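Fucoxanthin chlorophyll a/c-binding protein Lhcq3 (Chaetoceros gracilis, PDB 6L4U) binds chlorophylls a and c and carotenoids, and probably harvests light for photosynthesis as a diatom antenna protein. Local coordinates at residues Glu57-Leu67 and His139-Pro147. Residues are numbered along the deposited sequence; the frame is centred on the assembly and turned at random.
With KC1 (Chlorophyll c1), chain B.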
loop_
_atom_site.group_PDB
_atom_site.type_symbol
_atom_site.label_atom_id
_atom_site.label_comp_id
_atom_site.label_asym_id
_atom_site.label_seq_id
_atom_site.Cartn_x
_atom_site.Cartn_y
_atom_site.Cartn_z
ATOM N N GLU X 57 2.884 76.219 -14.513
ATOM C CA GLU X 57 3.042 75.215 -15.555
ATOM C C GLU X 57 1.733 74.886 -16.254
ATOM O O GLU X 57 1.759 74.400 -17.387
ATOM C CB GLU X 57 3.637 73.936 -14.970
ATOM C CG GLU X 57 4.856 74.149 -14.105
ATOM C CD GLU X 57 5.478 72.843 -13.664
ATOM O OE1 GLU X 57 5.185 71.804 -14.291
ATOM O OE2 GLU X 57 6.265 72.854 -12.696
ATOM N N THR X 58 0.594 75.132 -15.606
ATOM C CA THR X 58 -0.687 74.944 -16.272
ATOM C C THR X 58 -0.918 76.013 -17.327
ATOM O O THR X 58 -1.415 75.713 -18.417
ATOM C CB THR X 58 -1.826 74.955 -15.256
ATOM O OG1 THR X 58 -1.464 74.154 -14.126
ATOM C CG2 THR X 58 -3.084 74.384 -15.873
ATOM N N LEU X 59 -0.566 77.262 -17.008
ATOM C CA LEU X 59 -0.697 78.351 -17.968
ATOM C C LEU X 59 0.246 78.160 -19.147
ATOM O O LEU X 59 -0.117 78.456 -20.289
ATOM C CB LEU X 59 -0.435 79.685 -17.275
ATOM C CG LEU X 59 -0.407 80.949 -18.133
ATOM C CD1 LEU X 59 -1.732 81.148 -18.842
ATOM C CD2 LEU X 59 -0.074 82.148 -17.275
ATOM N N ALA X 60 1.449 77.644 -18.890
ATOM C CA ALA X 60 2.391 77.357 -19.964
ATOM C C ALA X 60 1.897 76.239 -20.870
ATOM O O ALA X 60 2.222 76.218 -22.060
ATOM C CB ALA X 60 3.751 77.001 -19.379
ATOM N N TRP X 61 1.111 75.308 -20.328
ATOM C CA TRP X 61 0.442 74.328 -21.174
ATOM C C TRP X 61 -0.710 74.964 -21.938
ATOM O O TRP X 61 -1.009 74.561 -23.067
ATOM C CB TRP X 61 -0.053 73.154 -20.329
ATOM C CG TRP X 61 -0.798 72.127 -21.109
ATOM C CD1 TRP X 61 -2.145 72.038 -21.269
ATOM C CD2 TRP X 61 -0.235 71.034 -21.840
ATOM N NE1 TRP X 61 -2.458 70.964 -22.057
ATOM C CE2 TRP X 61 -1.301 70.329 -22.421
ATOM C CE3 TRP X 61 1.068 70.586 -22.061
ATOM C CZ2 TRP X 61 -1.106 69.198 -23.205
ATOM C CZ3 TRP X 61 1.260 69.466 -22.840
ATOM C CH2 TRP X 61 0.180 68.787 -23.407
ATOM N N PHE X 62 -1.376 75.951 -21.333
ATOM C CA PHE X 62 -2.479 76.630 -22.004
ATOM C C PHE X 62 -1.991 77.476 -23.167
ATOM O O PHE X 62 -2.697 77.612 -24.170
ATOM C CB PHE X 62 -3.244 77.514 -21.020
ATOM C CG PHE X 62 -4.126 76.759 -20.074
ATOM C CD1 PHE X 62 -4.461 75.437 -20.310
ATOM C CD2 PHE X 62 -4.620 77.380 -18.938
ATOM C CE1 PHE X 62 -5.272 74.748 -19.435
ATOM C CE2 PHE X 62 -5.431 76.697 -18.059
ATOM C CZ PHE X 62 -5.758 75.378 -18.307
ATOM N N ARG X 63 -0.794 78.051 -23.049
ATOM C CA ARG X 63 -0.262 78.890 -24.114
ATOM C C ARG X 63 0.135 78.064 -25.323
ATOM O O ARG X 63 -0.188 78.428 -26.459
ATOM C CB ARG X 63 0.936 79.680 -23.610
ATOM C CG ARG X 63 0.611 80.694 -22.557
ATOM C CD ARG X 63 1.884 81.179 -21.927
ATOM N NE ARG X 63 2.767 81.766 -22.927
ATOM C CZ ARG X 63 4.036 82.076 -22.706
ATOM N NH1 ARG X 63 4.576 81.857 -21.515
ATOM N NH2 ARG X 63 4.767 82.603 -23.679
ATOM N N ALA X 64 0.848 76.959 -25.100
ATOM C CA ALA X 64 1.264 76.095 -26.192
ATOM C C ALA X 64 0.088 75.406 -26.857
ATOM O O ALA X 64 0.148 75.126 -28.058
ATOM C CB ALA X 64 2.251 75.049 -25.686
ATOM N N SER X 65 -0.976 75.134 -26.109
ATOM C CA SER X 65 -2.157 74.551 -26.721
ATOM C C SER X 65 -2.939 75.574 -27.526
ATOM O O SER X 65 -3.542 75.218 -28.540
ATOM C CB SER X 65 -3.057 73.937 -25.661
ATOM O OG SER X 65 -4.267 73.547 -26.266
ATOM N N GLU X 66 -2.960 76.834 -27.082
ATOM C CA GLU X 66 -3.560 77.891 -27.889
ATOM C C GLU X 66 -2.753 78.134 -29.151
ATOM O O GLU X 66 -3.319 78.359 -30.226
ATOM C CB GLU X 66 -3.669 79.178 -27.076
ATOM C CG GLU X 66 -4.410 80.299 -27.784
ATOM C CD GLU X 66 -4.335 81.608 -27.034
ATOM O OE1 GLU X 66 -3.256 81.927 -26.501
ATOM O OE2 GLU X 66 -5.356 82.319 -26.976
ATOM N N LEU X 67 -1.427 78.079 -29.036
ATOM C CA LEU X 67 -0.563 78.270 -30.193
ATOM C C LEU X 67 -0.694 77.117 -31.178
ATOM O O LEU X 67 -0.650 77.328 -32.393
ATOM C CB LEU X 67 0.882 78.425 -29.733
ATOM C CG LEU X 67 1.903 78.746 -30.817
ATOM C CD1 LEU X 67 1.653 80.133 -31.356
ATOM C CD2 LEU X 67 3.306 78.623 -30.268
ATOM N N HIS X 139 11.032 71.400 -21.160
ATOM C CA HIS X 139 9.657 71.436 -21.622
ATOM C C HIS X 139 9.118 72.852 -21.505
ATOM O O HIS X 139 9.492 73.601 -20.599
ATOM C CB HIS X 139 8.773 70.461 -20.834
ATOM C CG HIS X 139 7.639 69.928 -21.656
ATOM N ND1 HIS X 139 6.732 68.917 -21.280
ATOM C CD2 HIS X 139 7.329 70.291 -22.919
ATOM C CE1 HIS X 139 5.877 68.819 -22.294
ATOM N NE2 HIS X 139 6.243 69.578 -23.296
ATOM N N TYR X 140 8.253 73.227 -22.451
ATOM C CA TYR X 140 7.620 74.537 -22.413
ATOM C C TYR X 140 6.715 74.703 -21.203
ATOM O O TYR X 140 6.512 75.833 -20.752
ATOM C CB TYR X 140 6.831 74.790 -23.698
ATOM C CG TYR X 140 5.973 73.640 -24.163
ATOM C CD1 TYR X 140 6.388 72.813 -25.197
ATOM C CD2 TYR X 140 4.735 73.396 -23.589
ATOM C CE1 TYR X 140 5.598 71.770 -25.632
ATOM C CE2 TYR X 140 3.948 72.353 -24.005
ATOM C CZ TYR X 140 4.380 71.549 -25.028
ATOM O OH TYR X 140 3.581 70.515 -25.442
ATOM N N THR X 141 6.174 73.603 -20.669
ATOM C CA THR X 141 5.484 73.644 -19.389
ATOM C C THR X 141 6.427 73.987 -18.249
ATOM O O THR X 141 5.984 74.540 -17.239
ATOM C CB THR X 141 4.813 72.303 -19.099
ATOM O OG1 THR X 141 5.815 71.288 -18.964
ATOM C CG2 THR X 141 3.886 71.928 -20.226
ATOM N N LYS X 142 7.711 73.673 -18.387
ATOM C CA LYS X 142 8.721 74.035 -17.405
ATOM C C LYS X 142 9.572 75.205 -17.884
ATOM O O LYS X 142 10.756 75.293 -17.564
ATOM C CB LYS X 142 9.595 72.828 -17.077
ATOM C CG LYS X 142 8.799 71.609 -16.677
ATOM C CD LYS X 142 9.571 70.728 -15.722
ATOM C CE LYS X 142 8.644 69.751 -15.025
ATOM N NZ LYS X 142 9.396 68.652 -14.365
ATOM N N GLY X 143 8.976 76.106 -18.661
ATOM C CA GLY X 143 9.653 77.314 -19.080
ATOM C C GLY X 143 10.387 77.233 -20.396
ATOM O O GLY X 143 10.871 78.263 -20.875
ATOM N N GLY X 144 10.477 76.057 -21.006
ATOM C CA GLY X 144 11.258 75.881 -22.208
ATOM C C GLY X 144 10.597 76.431 -23.454
ATOM O O GLY X 144 9.597 77.150 -23.394
ATOM N N PRO X 145 11.147 76.096 -24.615
ATOM C CA PRO X 145 10.627 76.654 -25.863
ATOM C C PRO X 145 9.346 75.977 -26.318
ATOM O O PRO X 145 9.126 74.782 -26.111
ATOM C CB PRO X 145 11.762 76.395 -26.859
ATOM C CG PRO X 145 12.419 75.168 -26.346
ATOM C CD PRO X 145 12.321 75.235 -24.843
ATOM N N MET X 146 8.499 76.773 -26.953
ATOM C CA MET X 146 7.309 76.285 -27.623
ATOM C C MET X 146 7.712 75.615 -28.936
ATOM O O MET X 146 8.845 75.794 -29.391
ATOM C CB MET X 146 6.343 77.450 -27.827
ATOM C CG MET X 146 5.310 77.509 -26.717
ATOM S SD MET X 146 4.241 78.948 -26.726
ATOM C CE MET X 146 4.344 79.388 -25.002
ATOM N N PRO X 147 6.818 74.762 -29.540
ATOM C CA PRO X 147 7.199 74.027 -30.761
ATOM C C PRO X 147 7.667 74.861 -31.945
ATOM O O PRO X 147 6.913 75.654 -32.514
ATOM C CB PRO X 147 5.911 73.278 -31.117
ATOM C CG PRO X 147 5.302 72.998 -29.823
ATOM C CD PRO X 147 5.578 74.199 -28.966
HETATM N NB KC1 B . 2.973 65.436 -22.763
HETATM N ND KC1 B . 6.323 63.883 -24.463
HETATM C C1A KC1 B . 7.153 65.867 -22.128
HETATM C C1B KC1 B . 2.843 66.166 -21.667
HETATM C C1C KC1 B . 2.401 63.496 -25.062
HETATM C C1D KC1 B . 6.630 62.922 -25.487
HETATM C C2A KC1 B . 7.518 66.800 -20.985
HETATM C C2B KC1 B . 1.460 66.369 -21.176
HETATM C C2C KC1 B . 1.887 62.523 -26.056
HETATM C C2D KC1 B . 8.059 62.573 -25.653
HETATM C C3A KC1 B . 6.331 67.657 -20.622
HETATM C C3B KC1 B . 0.691 65.609 -22.172
HETATM C C3C KC1 B . 3.120 61.987 -26.647
HETATM C C3D KC1 B . 8.629 63.420 -24.597
HETATM C C4A KC1 B . 5.339 66.642 -21.280
HETATM C C4B KC1 B . 1.732 65.075 -23.093
HETATM C C4C KC1 B . 4.176 62.721 -25.921
HETATM C C4D KC1 B . 7.593 64.077 -23.950
HETATM C CAA KC1 B . 8.927 67.068 -20.409
HETATM C CAB KC1 B . -0.777 65.418 -22.217
HETATM C CAC KC1 B . 3.287 60.955 -27.730
HETATM C CAD KC1 B . 9.898 63.811 -23.975
HETATM C CBA KC1 B . 9.250 66.296 -19.135
HETATM C CBB KC1 B . -1.319 64.215 -22.276
HETATM C CBC KC1 B . 3.270 59.610 -27.044
HETATM C CBD KC1 B . 9.583 64.759 -22.919
HETATM C CED KC1 B . 11.409 63.311 -19.852
HETATM C CGA KC1 B . 10.237 67.092 -18.328
HETATM C CGD KC1 B . 9.868 63.999 -21.663
HETATM C CHA KC1 B . 8.106 65.008 -22.946
HETATM C CHB KC1 B . 3.993 66.759 -21.004
HETATM C CHC KC1 B . 1.428 64.239 -24.258
HETATM C CHD KC1 B . 5.553 62.375 -26.296
HETATM C CMA KC1 B . 5.956 67.751 -19.147
HETATM C CMB KC1 B . 0.965 67.141 -19.987
HETATM C CMC KC1 B . 0.467 62.158 -26.391
HETATM C CMD KC1 B . 8.916 61.683 -26.507
HETATM N NA KC1 B . 5.863 65.735 -22.173
HETATM N NC KC1 B . 3.740 63.595 -24.986
HETATM O O1A KC1 B . 9.857 67.981 -17.591
HETATM O O1D KC1 B . 9.004 63.340 -21.119
HETATM O O2A KC1 B . 11.655 66.801 -18.426
HETATM O O2D KC1 B . 11.178 64.048 -21.049
HETATM O OBD KC1 B . 11.067 63.373 -24.260
HETATM MG MG KC1 B . 4.713 64.850 -23.668
#
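Ala64 CB, on helix 56-85, sits over one face of the Tyr140 ring from the loop His139-Pro147, a CH-pi contact 4.0 Å from its centroid; with CG wedged between backbone N and carbonyl carbon (chi1 45°), the ring is presented to the helix. Trp61 CE3 approaches Tyr140 CE2 at 3.9 Å, while Thr141 CG2 meets the indole edge in its plane, 3.6 Å from Trp61 CE3. Farther along, Met146 SD touches Leu67 CD2 at 3.7 Å. A methyl-on-guanidinium contact stands apart: Met146 bends at chi3 (-133°), laying CE over one face of the Arg63 guanidinium, toward its rim, 3.5 Å from Arg63 NH2.

Backbone carbonyls of the loop meet the helix without classical bonds: Ala60 CB packs on Tyr140 O, and Glu57 CA gives a CA-H...O contact to Thr141 O at 3.5 Å. The Tyr140 hydroxyl is hydrogen-bonded to Glu134, which also holds His139 NE2.

Chlorophyll c1 completes the site. Trp61 CH2 lies 3.4 Å from its C3B, with the CMB methyl of the chlorophyll c1 over one indole face, and Lys142 NZ gives its O1A a weak 3.3 Å bond. An alanine in place of Trp61 would probably open a gap between Thr141, Tyr140 and this macrocycle and deprive a neighbouring chlorophyll a of its weak NE1 bond. Helix and loop thus form one wall of a chlorophyll c1 pocket within the chlorophyll a/b-binding protein family fold.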